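Local atomic coordinates of putative alpha-galactosidase/melibiase (Bacteroides fragilis, PDB entry 4OGZ), a protein that probably hydrolyses terminal, non-reducing alpha-D-galactose residues of alpha-D-galactosides, as a glycoside hydrolase family 27 enzyme. Residues 68-73 against 87-92; 416-421 against 465-470; 197-202 against 232-237. One frame throughout, in Å; residues are numbered along the deposited sequence. Where two conformers were deposited one is given.

Contact 1 (68-73 against 87-92); sequences KGTYKV and ELLINI
Residues G69-V73 and E87-I92 pair as antiparallel strands of the hairpin 69-79/82-92, their axes 4.6 Å apart, with Y71-I90 the central hydrogen-bonded pair (Y71 N to I90 O 2.8 Å) and G69-I92 and V73-L88 paired likewise on either side. G69 has backbone angles (phi 160°) that are easy for glycine alone, and the Y71 hydroxyl, bonded to the carbonyl of E67, occupies the side where a CB would stand. With CG turned beside the backbone N (chi1 -52°), the Y71 ring lies along the strand; its edge meets I92, CE2 to CG1 3.7 Å. V73 CG2 touches I90 CD1 at 3.9 Å, beta-branched side chains suited to an extended backbone. The other face, with T70, K72, L89 and N91, is more polar. There, in one of two T70 conformers, OG1 accepts a weak hydrogen bond from N91 ND2. K72 and E87 extend the same way, K72 CG 3.5 Å from E87 OE2, but K72 NZ stays 5.6 Å from that oxygen: the carboxylate meets only methylenes. Within this Ig-like domain, strand 20-23 flanks strand 82-92 and strand 42-46 flanks strand 69-79, while L88 and I90 pack on F31 and F29 of strand 28-36 in the second sheet.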
ATOM      1  N   LYS A  68      16.019  -5.070 -20.041  1.00 24.12           N
ATOM      2  CA  LYS A  68      14.878  -5.812 -19.541  1.00 24.66           C
ATOM      3  C   LYS A  68      15.328  -7.179 -19.016  1.00 28.05           C
ATOM      4  O   LYS A  68      16.239  -7.774 -19.545  1.00 22.17           O
ATOM      5  CB  LYS A  68      13.850  -5.961 -20.646  1.00 26.20           C
ATOM      6  CG  LYS A  68      12.452  -6.309 -20.189  1.00 32.58           C
ATOM      7  CD  LYS A  68      11.455  -6.420 -21.346  1.00 36.69           C
ATOM      8  CE  LYS A  68      11.411  -5.177 -22.249  1.00 45.23           C
ATOM      9  NZ  LYS A  68      10.316  -4.218 -21.875  1.00 52.04           N
ATOM     10  N   GLY A  69      14.723  -7.662 -17.943  1.00 27.96           N
ATOM     11  CA  GLY A  69      15.164  -8.927 -17.383  1.00 25.01           C
ATOM     12  C   GLY A  69      14.784  -9.179 -15.959  1.00 23.86           C
ATOM     13  O   GLY A  69      14.314  -8.283 -15.259  1.00 23.47           O
ATOM     14  N   THR A  70      14.971 -10.430 -15.547  1.00 24.72           N
ATOM     15  CA  THR A  70      14.780 -10.826 -14.157  0.50 21.57           C
ATOM     16  C   THR A  70      16.125 -11.197 -13.561  1.00 22.50           C
ATOM     17  O   THR A  70      16.874 -12.067 -14.096  1.00 23.36           O
ATOM     18  CB  THR A  70      13.763 -11.965 -14.045  0.50 21.32           C
ATOM     19  OG1 THR A  70      12.508 -11.494 -14.539  0.50 19.41           O
ATOM     20  CG2 THR A  70      13.595 -12.423 -12.606  0.50 21.46           C
ATOM     21  N   TYR A  71      16.438 -10.533 -12.468  1.00 18.79           N
ATOM     22  CA  TYR A  71      17.705 -10.617 -11.798  1.00 21.20           C
ATOM     23  C   TYR A  71      17.565 -11.022 -10.334  1.00 24.01           C
ATOM     24  O   TYR A  71      16.811 -10.417  -9.585  1.00 29.49           O
ATOM     25  CB  TYR A  71      18.375  -9.276 -11.855  1.00 19.54           C
ATOM     26  CG  TYR A  71      18.459  -8.688 -13.214  1.00 21.36           C
ATOM     27  CD1 TYR A  71      19.530  -8.995 -14.062  1.00 23.43           C
ATOM     28  CD2 TYR A  71      17.522  -7.779 -13.662  1.00 21.73           C
ATOM     29  CE1 TYR A  71      19.635  -8.427 -15.318  1.00 23.62           C
ATOM     30  CE2 TYR A  71      17.631  -7.192 -14.911  1.00 23.09           C
ATOM     31  CZ  TYR A  71      18.690  -7.526 -15.743  1.00 22.57           C
ATOM     32  OH  TYR A  71      18.786  -6.954 -16.995  1.00 22.24           O
ATOM     33  N   LYS A  72      18.312 -12.040  -9.928  1.00 29.32           N
ATOM     34  CA  LYS A  72      18.214 -12.606  -8.595  1.00 23.97           C
ATOM     35  C   LYS A  72      19.489 -12.216  -7.841  1.00 22.58           C
ATOM     36  O   LYS A  72      20.606 -12.651  -8.168  1.00 22.32           O
ATOM     37  CB  LYS A  72      17.979 -14.132  -8.684  1.00 27.93           C
ATOM     38  CG  LYS A  72      16.655 -14.514  -9.341  1.00 35.64           C
ATOM     39  CD  LYS A  72      16.573 -15.996  -9.765  1.00 46.55           C
ATOM     40  CE  LYS A  72      15.894 -16.175 -11.129  1.00 48.18           C
ATOM     41  NZ  LYS A  72      15.241 -17.506 -11.330  1.00 43.02           N
ATOM     42  N   VAL A  73      19.303 -11.371  -6.844  1.00 20.09           N
ATOM     43  CA  VAL A  73      20.355 -10.781  -6.076  1.00 20.03           C
ATOM     44  C   VAL A  73      20.346 -11.424  -4.703  1.00 21.66           C
ATOM     45  O   VAL A  73      19.266 -11.568  -4.096  1.00 25.66           O
ATOM     46  CB  VAL A  73      20.101  -9.253  -5.930  1.00 20.12           C
ATOM     47  CG1 VAL A  73      21.179  -8.592  -5.068  1.00 19.77           C
ATOM     48  CG2 VAL A  73      19.975  -8.596  -7.311  1.00 19.94           C
ATOM     49  N   GLU A  87      16.992 -13.571  -0.750  1.00 21.35           N
ATOM     50  CA  GLU A  87      16.983 -13.241  -2.176  1.00 25.11           C
ATOM     51  C   GLU A  87      16.137 -11.982  -2.446  1.00 24.49           C
ATOM     52  O   GLU A  87      15.127 -11.764  -1.802  1.00 25.17           O
ATOM     53  CB  GLU A  87      16.444 -14.417  -2.982  1.00 31.56           C
ATOM     54  CG  GLU A  87      16.193 -14.143  -4.460  1.00 37.89           C
ATOM     55  CD  GLU A  87      15.546 -15.307  -5.201  1.00 46.02           C
ATOM     56  OE1 GLU A  87      15.579 -16.460  -4.709  1.00 47.83           O
ATOM     57  OE2 GLU A  87      14.990 -15.063  -6.288  1.00 53.37           O
ATOM     58  N   LEU A  88      16.605 -11.142  -3.362  1.00 22.44           N
ATOM     59  CA  LEU A  88      15.803 -10.079  -3.947  1.00 20.40           C
ATOM     60  C   LEU A  88      15.721 -10.323  -5.442  1.00 21.67           C
ATOM     61  O   LEU A  88      16.736 -10.336  -6.160  1.00 28.40           O
ATOM     62  CB  LEU A  88      16.388  -8.699  -3.661  1.00 18.60           C
ATOM     63  CG  LEU A  88      15.581  -7.529  -4.233  1.00 19.12           C
ATOM     64  CD1 LEU A  88      14.243  -7.374  -3.524  1.00 19.42           C
ATOM     65  CD2 LEU A  88      16.374  -6.241  -4.154  1.00 18.22           C
ATOM     66  N   LEU A  89      14.508 -10.559  -5.895  1.00 18.53           N
ATOM     67  CA  LEU A  89      14.199 -10.658  -7.281  1.00 18.58           C
ATOM     68  C   LEU A  89      13.862  -9.279  -7.857  1.00 19.53           C
ATOM     69  O   LEU A  89      12.925  -8.621  -7.415  1.00 22.46           O
ATOM     70  CB  LEU A  89      13.053 -11.632  -7.412  1.00 18.35           C
ATOM     71  CG  LEU A  89      12.967 -12.248  -8.804  1.00 20.37           C
ATOM     72  CD1 LEU A  89      12.232 -13.584  -8.769  1.00 21.90           C
ATOM     73  CD2 LEU A  89      12.280 -11.269  -9.735  1.00 23.96           C
ATOM     74  N   ILE A  90      14.641  -8.839  -8.832  1.00 20.29           N
ATOM     75  CA  ILE A  90      14.457  -7.567  -9.521  1.00 16.93           C
ATOM     76  C   ILE A  90      13.986  -7.825 -10.933  1.00 18.03           C
ATOM     77  O   ILE A  90      14.757  -8.364 -11.787  1.00 22.03           O
ATOM     78  CB  ILE A  90      15.750  -6.767  -9.548  1.00 17.79           C
ATOM     79  CG1 ILE A  90      16.272  -6.603  -8.110  1.00 19.80           C
ATOM     80  CG2 ILE A  90      15.519  -5.433 -10.264  1.00 19.81           C
ATOM     81  CD1 ILE A  90      17.484  -5.690  -7.958  1.00 21.28           C
ATOM     82  N   ASN A  91      12.728  -7.498 -11.185  1.00 14.33           N
ATOM     83  CA  ASN A  91      12.162  -7.631 -12.476  1.00 17.00           C
ATOM     84  C   ASN A  91      12.132  -6.282 -13.199  1.00 20.06           C
ATOM     85  O   ASN A  91      11.362  -5.364 -12.838  1.00 17.20           O
ATOM     86  CB  ASN A  91      10.771  -8.235 -12.409  1.00 19.10           C
ATOM     87  CG  ASN A  91      10.141  -8.317 -13.766  1.00 26.01           C
ATOM     88  OD1 ASN A  91       9.601  -7.340 -14.268  1.00 36.92           O
ATOM     89  ND2 ASN A  91      10.277  -9.465 -14.407  1.00 30.63           N
ATOM     90  N   ILE A  92      12.991  -6.162 -14.205  1.00 20.16           N
ATOM     91  CA  ILE A  92      13.108  -4.954 -14.976  1.00 20.53           C
ATOM     92  C   ILE A  92      12.297  -5.265 -16.182  1.00 22.00           C
ATOM     93  O   ILE A  92      12.692  -6.116 -17.000  1.00 19.49           O
ATOM     94  CB  ILE A  92      14.569  -4.610 -15.346  1.00 21.10           C
ATOM     95  CG1 ILE A  92      15.392  -4.348 -14.091  1.00 19.92           C
ATOM     96  CG2 ILE A  92      14.626  -3.382 -16.275  1.00 21.04           C
ATOM     97  CD1 ILE A  92      14.835  -3.229 -13.198  1.00 18.84           C
TER

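Contact 2 (416-421 against 465-470); sequences ACLNRI and GECKVF
L418 and C467 face each other as a non-hydrogen-bonded pair of antiparallel strands. L418 sends CG opposite its backbone N (chi1 177°), and its second torsion (68°) then turns CD1 onto C467 CB, 3.8 Å away. C467 has a similar first torsion (chi1 -172°), and its SG is carried along the strand to A416 CB at 3.9 Å. A416 CB, C467 SG and V469 CG2 make a compact cluster, where a small methyl fits the close strand pairing. On the reverse face C417 SG comes to the edge of the F470 ring, near the ring plane. K468, in one of its two conformers, forms a salt bridge from NZ to E466 OE2 at 2.9 Å; NZ also bonds to K461 O, and E466 OE1 to A463 N. Between the backbones, C417 exchanges two hydrogen bonds with K468, and N419 N reaches E466 O at 2.9 Å. The strand then ends in an Asx turn, I421 N to N419 OD1 2.7 Å, a job suited to asparagine. G465, at a positive phi that glycine adopts easily, leads through E466 into strand 467-472. In this C-terminal beta sandwich, L418 and C467 face helix 341-353, and C417's face looks to strand 458-462.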
ATOM      1  N   ALA A 416      -8.653 -16.200   7.092  1.00 19.16           N
ATOM      2  CA  ALA A 416      -9.133 -15.199   7.990  1.00 19.22           C
ATOM      3  C   ALA A 416     -10.585 -15.469   8.294  1.00 18.11           C
ATOM      4  O   ALA A 416     -11.402 -15.611   7.393  1.00 17.57           O
ATOM      5  CB  ALA A 416      -8.924 -13.774   7.401  1.00 20.79           C
ATOM      6  N   CYS A 417     -10.891 -15.497   9.592  1.00 19.71           N
ATOM      7  CA  CYS A 417     -12.224 -15.635  10.091  1.00 19.63           C
ATOM      8  C   CYS A 417     -12.607 -14.309  10.692  1.00 20.49           C
ATOM      9  O   CYS A 417     -11.991 -13.862  11.689  1.00 18.17           O
ATOM     10  CB  CYS A 417     -12.253 -16.708  11.178  1.00 20.88           C
ATOM     11  SG  CYS A 417     -11.784 -18.362  10.594  1.00 19.30           S
ATOM     12  N   LEU A 418     -13.636 -13.681  10.144  1.00 21.76           N
ATOM     13  CA  LEU A 418     -14.057 -12.325  10.585  1.00 18.92           C
ATOM     14  C   LEU A 418     -15.442 -12.328  11.134  1.00 21.05           C
ATOM     15  O   LEU A 418     -16.341 -12.920  10.520  1.00 23.63           O
ATOM     16  CB  LEU A 418     -14.021 -11.398   9.391  1.00 19.30           C
ATOM     17  CG  LEU A 418     -14.473  -9.946   9.500  1.00 20.57           C
ATOM     18  CD1 LEU A 418     -13.508  -9.182  10.378  1.00 21.77           C
ATOM     19  CD2 LEU A 418     -14.552  -9.340   8.122  1.00 20.89           C
ATOM     20  N   ASN A 419     -15.629 -11.632  12.264  1.00 20.12           N
ATOM     21  CA  ASN A 419     -16.933 -11.439  12.867  1.00 22.17           C
ATOM     22  C   ASN A 419     -17.438 -10.110  12.414  1.00 22.11           C
ATOM     23  O   ASN A 419     -16.837  -9.071  12.688  1.00 21.27           O
ATOM     24  CB  ASN A 419     -16.834 -11.481  14.380  1.00 23.39           C
ATOM     25  CG  ASN A 419     -18.162 -11.283  15.081  1.00 27.08           C
ATOM     26  OD1 ASN A 419     -19.155 -10.885  14.477  1.00 33.02           O
ATOM     27  ND2 ASN A 419     -18.179 -11.546  16.390  1.00 27.58           N
ATOM     28  N   ARG A 420     -18.552 -10.128  11.714  1.00 22.63           N
ATOM     29  CA  ARG A 420     -19.080  -8.897  11.163  1.00 29.94           C
ATOM     30  C   ARG A 420     -20.095  -8.261  12.101  1.00 27.66           C
ATOM     31  O   ARG A 420     -20.469  -7.118  11.873  1.00 34.76           O
ATOM     32  CB  ARG A 420     -19.733  -9.139   9.797  1.00 34.06           C
ATOM     33  CG  ARG A 420     -18.769  -8.974   8.628  1.00 39.63           C
ATOM     34  CD  ARG A 420     -19.473  -9.086   7.286  1.00 39.82           C
ATOM     35  NE  ARG A 420     -19.718 -10.494   7.008  1.00 42.69           N
ATOM     36  CZ  ARG A 420     -20.886 -11.109   7.032  1.00 33.64           C
ATOM     37  NH1 ARG A 420     -22.009 -10.482   7.304  1.00 37.92           N
ATOM     38  NH2 ARG A 420     -20.923 -12.394   6.767  1.00 37.38           N
ATOM     39  N   ILE A 421     -20.535  -8.972  13.139  1.00 25.26           N
ATOM     40  CA  ILE A 421     -21.629  -8.457  14.000  1.00 25.69           C
ATOM     41  C   ILE A 421     -21.118  -7.977  15.358  1.00 26.56           C
ATOM     42  O   ILE A 421     -19.935  -8.069  15.662  1.00 28.35           O
ATOM     43  CB  ILE A 421     -22.771  -9.493  14.194  1.00 26.38           C
ATOM     44  CG1 ILE A 421     -22.289 -10.736  14.946  1.00 25.49           C
ATOM     45  CG2 ILE A 421     -23.374  -9.881  12.855  1.00 26.49           C
ATOM     46  CD1 ILE A 421     -23.409 -11.608  15.469  1.00 27.27           C
ATOM     47  N   GLY A 465     -16.407  -7.982  16.221  1.00 23.63           N
ATOM     48  CA  GLY A 465     -15.507  -7.207  15.391  1.00 23.35           C
ATOM     49  C   GLY A 465     -14.131  -7.821  15.206  1.00 23.74           C
ATOM     50  O   GLY A 465     -13.268  -7.208  14.529  1.00 23.82           O
ATOM     51  N   GLU A 466     -13.929  -9.028  15.762  1.00 22.31           N
ATOM     52  CA  GLU A 466     -12.616  -9.632  15.814  1.00 21.31           C
ATOM     53  C   GLU A 466     -12.372 -10.401  14.514  1.00 21.98           C
ATOM     54  O   GLU A 466     -13.289 -10.987  13.920  1.00 19.53           O
ATOM     55  CB  GLU A 466     -12.458 -10.578  17.008  1.00 22.67           C
ATOM     56  CG  GLU A 466     -11.057 -11.185  17.135  1.00 23.35           C
ATOM     57  CD  GLU A 466     -10.874 -12.149  18.305  1.00 27.31           C
ATOM     58  OE1 GLU A 466     -11.842 -12.471  19.046  1.00 28.35           O
ATOM     59  OE2 GLU A 466      -9.733 -12.610  18.469  1.00 29.68           O
ATOM     60  N   CYS A 467     -11.130 -10.362  14.072  1.00 22.17           N
ATOM     61  CA  CYS A 467     -10.691 -11.201  13.001  1.00 22.51           C
ATOM     62  C   CYS A 467      -9.594 -12.063  13.567  1.00 24.65           C
ATOM     63  O   CYS A 467      -8.779 -11.575  14.316  1.00 24.49           O
ATOM     64  CB  CYS A 467     -10.167 -10.363  11.839  1.00 23.84           C
ATOM     65  SG  CYS A 467      -9.799 -11.361  10.360  1.00 29.59           S
ATOM     66  N   LYS A 468      -9.581 -13.354  13.244  1.00 22.04           N
ATOM     67  CA  LYS A 468      -8.435 -14.183  13.529  0.50 21.79           C
ATOM     68  C   LYS A 468      -7.841 -14.608  12.188  1.00 22.35           C
ATOM     69  O   LYS A 468      -8.587 -14.891  11.226  1.00 22.35           O
ATOM     70  CB  LYS A 468      -8.824 -15.383  14.400  0.50 24.21           C
ATOM     71  CG  LYS A 468      -8.987 -15.029  15.876  0.50 26.20           C
ATOM     72  CD  LYS A 468      -9.233 -16.258  16.753  0.50 27.96           C
ATOM     73  CE  LYS A 468      -8.801 -16.086  18.201  0.50 29.65           C
ATOM     74  NZ  LYS A 468      -9.884 -15.470  19.017  0.50 29.18           N
ATOM     75  N   VAL A 469      -6.511 -14.602  12.105  1.00 18.25           N
ATOM     76  CA  VAL A 469      -5.807 -14.971  10.874  1.00 19.02           C
ATOM     77  C   VAL A 469      -4.856 -16.118  11.175  1.00 18.56           C
ATOM     78  O   VAL A 469      -4.041 -16.045  12.122  1.00 17.05           O
ATOM     79  CB  VAL A 469      -5.020 -13.787  10.272  1.00 19.99           C
ATOM     80  CG1 VAL A 469      -4.256 -14.217   9.031  1.00 19.90           C
ATOM     81  CG2 VAL A 469      -5.956 -12.641   9.916  1.00 22.53           C
ATOM     82  N   PHE A 470      -5.000 -17.190  10.407  1.00 17.79           N
ATOM     83  CA  PHE A 470      -4.211 -18.378  10.610  1.00 20.05           C
ATOM     84  C   PHE A 470      -3.488 -18.688   9.346  1.00 18.45           C
ATOM     85  O   PHE A 470      -4.088 -18.603   8.284  1.00 19.01           O
ATOM     86  CB  PHE A 470      -5.081 -19.599  10.940  1.00 20.28           C
ATOM     87  CG  PHE A 470      -5.967 -19.408  12.121  1.00 20.60           C
ATOM     88  CD1 PHE A 470      -5.454 -19.424  13.404  1.00 20.10           C
ATOM     89  CD2 PHE A 470      -7.328 -19.189  11.949  1.00 22.65           C
ATOM     90  CE1 PHE A 470      -6.282 -19.265  14.492  1.00 22.45           C
ATOM     91  CE2 PHE A 470      -8.159 -19.037  13.045  1.00 21.63           C
ATOM     92  CZ  PHE A 470      -7.631 -19.073  14.318  1.00 21.18           C
TER

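Contact 3 (197-202 against 232-237); sequences GSYGYE and MERYEK
Y199 and R234 meet face to face at the rim of the TIM barrel, where the loop after strand 180-186 packs against helix 228-244. The guanidinium of R234 lies almost flat on the phenol ring, planes 19° apart and centres 3.8 Å apart, an offset stack that is also a cation-pi contact. Its closest approach is R234 NE to Y199 CE1, 3.4 Å. Arginine suits this place because its flat cation can cover a ring with one face and still direct N-H groups outward from its edge. Tyrosine is turned to meet it by an extended first torsion, CG opposite the backbone N (chi1 -177°).

Beside this stack, K237 folds back, its chain bent at several torsions, so that NZ forms a salt bridge with E202 OE1 at 3.2 Å, arriving from above the carboxylate plane. K237 CE lies 4.0 Å from Y199 CE1, which places the salt bridge next to the stack.

The second shell explains why the groups are so placed. S198 to Y201 form a type II beta turn in which G200, at the third position, takes the positive phi that glycine readily adopts; Y201 N bonds to S198 O at 2.8 Å. Y201 then occupies the N-cap position, and E202 opens helix 202-211. The carboxylate of E202, turned by a bend at its second torsion (chi2 89°), receives G200 N on OE2, so it holds the turn and the lysine together. R234 has a salt bridge from NE to E230 and a bond from NH1 to A187 O; these, together with the ring, hold the guanidinium in its orientation. Finally, a water donates to R234 O at 2.8 Å and, at a rather short distance, to E202 OE2.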
ATOM      1  N   GLY A 197      -6.399  21.025 -11.625  1.00 20.68           N
ATOM      2  CA  GLY A 197      -6.249  19.668 -12.191  1.00 18.78           C
ATOM      3  C   GLY A 197      -5.498  19.636 -13.505  1.00 17.30           C
ATOM      4  O   GLY A 197      -4.897  20.623 -13.915  1.00 19.19           O
ATOM      5  N   SER A 198      -5.530  18.487 -14.162  1.00 16.29           N
ATOM      6  CA  SER A 198      -4.635  18.186 -15.291  1.00 17.73           C
ATOM      7  C   SER A 198      -5.302  17.952 -16.656  1.00 18.65           C
ATOM      8  O   SER A 198      -4.608  17.754 -17.647  1.00 21.41           O
ATOM      9  CB  SER A 198      -3.809  16.940 -14.957  1.00 17.51           C
ATOM     10  OG  SER A 198      -2.802  17.184 -13.987  1.00 20.58           O
ATOM     11  N   TYR A 199      -6.625  17.959 -16.739  1.00 20.64           N
ATOM     12  CA  TYR A 199      -7.271  17.641 -18.019  1.00 23.20           C
ATOM     13  C   TYR A 199      -6.825  18.562 -19.140  1.00 22.74           C
ATOM     14  O   TYR A 199      -6.892  19.790 -19.009  1.00 20.94           O
ATOM     15  CB  TYR A 199      -8.803  17.736 -17.941  1.00 26.69           C
ATOM     16  CG  TYR A 199      -9.429  17.348 -19.239  1.00 29.90           C
ATOM     17  CD1 TYR A 199      -9.401  16.031 -19.656  1.00 33.00           C
ATOM     18  CD2 TYR A 199      -9.961  18.298 -20.094  1.00 31.95           C
ATOM     19  CE1 TYR A 199      -9.931  15.660 -20.877  1.00 35.92           C
ATOM     20  CE2 TYR A 199     -10.499  17.938 -21.309  1.00 36.11           C
ATOM     21  CZ  TYR A 199     -10.477  16.614 -21.692  1.00 37.66           C
ATOM     22  OH  TYR A 199     -11.010  16.248 -22.897  1.00 40.60           O
ATOM     23  N   GLY A 200      -6.417  17.947 -20.251  1.00 19.66           N
ATOM     24  CA  GLY A 200      -5.914  18.662 -21.397  1.00 21.07           C
ATOM     25  C   GLY A 200      -4.442  19.040 -21.296  1.00 21.08           C
ATOM     26  O   GLY A 200      -3.888  19.511 -22.259  1.00 20.42           O
ATOM     27  N   TYR A 201      -3.826  18.895 -20.111  1.00 22.48           N
ATOM     28  CA  TYR A 201      -2.410  19.243 -19.885  1.00 21.63           C
ATOM     29  C   TYR A 201      -1.641  18.055 -19.352  1.00 20.67           C
ATOM     30  O   TYR A 201      -0.676  18.200 -18.613  1.00 21.63           O
ATOM     31  CB  TYR A 201      -2.291  20.400 -18.874  1.00 21.93           C
ATOM     32  CG  TYR A 201      -2.956  21.670 -19.295  1.00 22.50           C
ATOM     33  CD1 TYR A 201      -4.297  21.908 -19.010  1.00 23.09           C
ATOM     34  CD2 TYR A 201      -2.238  22.676 -19.957  1.00 25.06           C
ATOM     35  CE1 TYR A 201      -4.915  23.100 -19.395  1.00 23.21           C
ATOM     36  CE2 TYR A 201      -2.854  23.868 -20.329  1.00 25.78           C
ATOM     37  CZ  TYR A 201      -4.187  24.060 -20.046  1.00 25.15           C
ATOM     38  OH  TYR A 201      -4.793  25.232 -20.411  1.00 34.02           O
ATOM     39  N   GLU A 202      -2.064  16.863 -19.721  1.00 21.38           N
ATOM     40  CA  GLU A 202      -1.498  15.677 -19.124  1.00 18.58           C
ATOM     41  C   GLU A 202      -0.003  15.555 -19.405  1.00 19.82           C
ATOM     42  O   GLU A 202       0.763  15.093 -18.544  1.00 15.81           O
ATOM     43  CB  GLU A 202      -2.252  14.427 -19.616  1.00 20.45           C
ATOM     44  CG  GLU A 202      -3.737  14.391 -19.242  1.00 18.83           C
ATOM     45  CD  GLU A 202      -4.674  15.054 -20.240  1.00 21.14           C
ATOM     46  OE1 GLU A 202      -4.193  15.768 -21.178  1.00 21.10           O
ATOM     47  OE2 GLU A 202      -5.914  14.909 -20.053  1.00 20.48           O
HETATM   48  N   MSE A 232     -12.481   6.363 -19.444  1.00 20.27           N
HETATM   49  CA  MSE A 232     -11.411   5.518 -19.945  1.00 20.41           C
HETATM   50  C   MSE A 232     -10.438   6.324 -20.775  1.00 19.91           C
HETATM   51  O   MSE A 232      -9.215   6.146 -20.637  1.00 19.31           O
HETATM   52  CB  MSE A 232     -11.982   4.378 -20.775  1.00 22.29           C
HETATM   53  CG  MSE A 232     -12.471   3.275 -19.840  1.00 24.32           C
HETATM   54 SE   MSE A 232     -13.532   1.956 -20.857  0.75 26.66          SE
HETATM   55  CE  MSE A 232     -12.132   1.149 -21.940  1.00 24.20           C
ATOM     56  N   GLU A 233     -10.959   7.215 -21.627  1.00 20.59           N
ATOM     57  CA  GLU A 233     -10.110   8.034 -22.499  1.00 19.32           C
ATOM     58  C   GLU A 233      -9.260   8.974 -21.702  1.00 18.54           C
ATOM     59  O   GLU A 233      -8.105   9.178 -22.048  1.00 17.61           O
ATOM     60  CB  GLU A 233     -10.937   8.821 -23.498  1.00 20.08           C
ATOM     61  CG  GLU A 233     -11.472   7.909 -24.580  1.00 21.05           C
ATOM     62  CD  GLU A 233     -12.474   8.567 -25.501  1.00 23.46           C
ATOM     63  OE1 GLU A 233     -12.792   9.756 -25.323  1.00 26.15           O
ATOM     64  OE2 GLU A 233     -12.954   7.880 -26.429  1.00 30.12           O
ATOM     65  N   ARG A 234      -9.834   9.577 -20.654  1.00 17.82           N
ATOM     66  CA  ARG A 234      -9.108  10.523 -19.829  1.00 16.59           C
ATOM     67  C   ARG A 234      -8.003   9.863 -19.019  1.00 15.56           C
ATOM     68  O   ARG A 234      -6.936  10.406 -18.886  1.00 15.61           O
ATOM     69  CB  ARG A 234     -10.059  11.282 -18.891  1.00 17.32           C
ATOM     70  CG  ARG A 234     -10.970  12.235 -19.623  1.00 19.16           C
ATOM     71  CD  ARG A 234     -11.695  13.189 -18.677  1.00 19.41           C
ATOM     72  NE  ARG A 234     -12.593  14.049 -19.435  1.00 20.58           N
ATOM     73  CZ  ARG A 234     -13.057  15.233 -19.039  1.00 18.94           C
ATOM     74  NH1 ARG A 234     -12.732  15.745 -17.859  1.00 17.80           N
ATOM     75  NH2 ARG A 234     -13.853  15.908 -19.856  1.00 20.47           N
ATOM     76  N   TYR A 235      -8.266   8.683 -18.494  1.00 15.50           N
ATOM     77  CA  TYR A 235      -7.266   7.937 -17.782  1.00 14.40           C
ATOM     78  C   TYR A 235      -6.170   7.495 -18.765  1.00 15.77           C
ATOM     79  O   TYR A 235      -4.987   7.562 -18.466  1.00 15.33           O
ATOM     80  CB  TYR A 235      -7.932   6.778 -16.989  1.00 13.68           C
ATOM     81  CG  TYR A 235      -8.458   7.276 -15.633  1.00 13.31           C
ATOM     82  CD1 TYR A 235      -7.594   7.638 -14.617  1.00 12.70           C
ATOM     83  CD2 TYR A 235      -9.809   7.492 -15.423  1.00 13.64           C
ATOM     84  CE1 TYR A 235      -8.081   8.157 -13.396  1.00 12.25           C
ATOM     85  CE2 TYR A 235     -10.291   7.995 -14.227  1.00 13.87           C
ATOM     86  CZ  TYR A 235      -9.413   8.333 -13.220  1.00 13.07           C
ATOM     87  OH  TYR A 235      -9.904   8.838 -12.008  1.00 13.08           O
ATOM     88  N   GLU A 236      -6.567   7.092 -19.959  1.00 18.64           N
ATOM     89  CA  GLU A 236      -5.578   6.636 -20.965  1.00 20.56           C
ATOM     90  C   GLU A 236      -4.623   7.767 -21.369  1.00 20.32           C
ATOM     91  O   GLU A 236      -3.436   7.537 -21.572  1.00 18.44           O
ATOM     92  CB  GLU A 236      -6.289   6.051 -22.180  1.00 25.06           C
ATOM     93  CG  GLU A 236      -5.323   5.385 -23.146  1.00 33.22           C
ATOM     94  CD  GLU A 236      -5.941   5.010 -24.473  1.00 44.31           C
ATOM     95  OE1 GLU A 236      -7.178   4.823 -24.530  1.00 55.94           O
ATOM     96  OE2 GLU A 236      -5.175   4.905 -25.467  1.00 73.19           O
ATOM     97  N   LYS A 237      -5.149   8.981 -21.503  1.00 20.95           N
ATOM     98  CA  LYS A 237      -4.309  10.137 -21.808  1.00 23.43           C
ATOM     99  C   LYS A 237      -3.218  10.287 -20.770  1.00 19.71           C
ATOM    100  O   LYS A 237      -2.040  10.447 -21.110  1.00 17.20           O
ATOM    101  CB  LYS A 237      -5.138  11.433 -21.907  1.00 33.08           C
ATOM    102  CG  LYS A 237      -5.408  11.882 -23.333  1.00 44.56           C
ATOM    103  CD  LYS A 237      -6.752  12.610 -23.533  1.00 63.21           C
ATOM    104  CE  LYS A 237      -6.898  13.946 -22.795  1.00 71.64           C
ATOM    105  NZ  LYS A 237      -6.315  15.129 -23.498  1.00 77.18           N
TER
HETATM  106  O   HOH W   1      -6.763  13.204 -18.388  1.00 17.01           O

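How the contacts relate
The three contacts lie in three different parts of the chain and share no secondary-structure element: contact 1 in the N-terminal Ig-like domain, contact 3 in the TIM barrel, contact 2 in the C-terminal sandwich. Their centres are about 33 to 41 Å apart, with contacts 2 and 3 on opposite sides of the chain's centre. Contacts 1 and 2 are both antiparallel strand pairs held mainly by backbone hydrogen bonds, but contact 2 is buried against a barrel helix and a second layer of strands, whereas contact 1 has one apolar face and one partly solvent-facing, polar face. Contact 3, at the surface, lacks backbone pairing between its segments and relies instead on charge, ring stacking and a water.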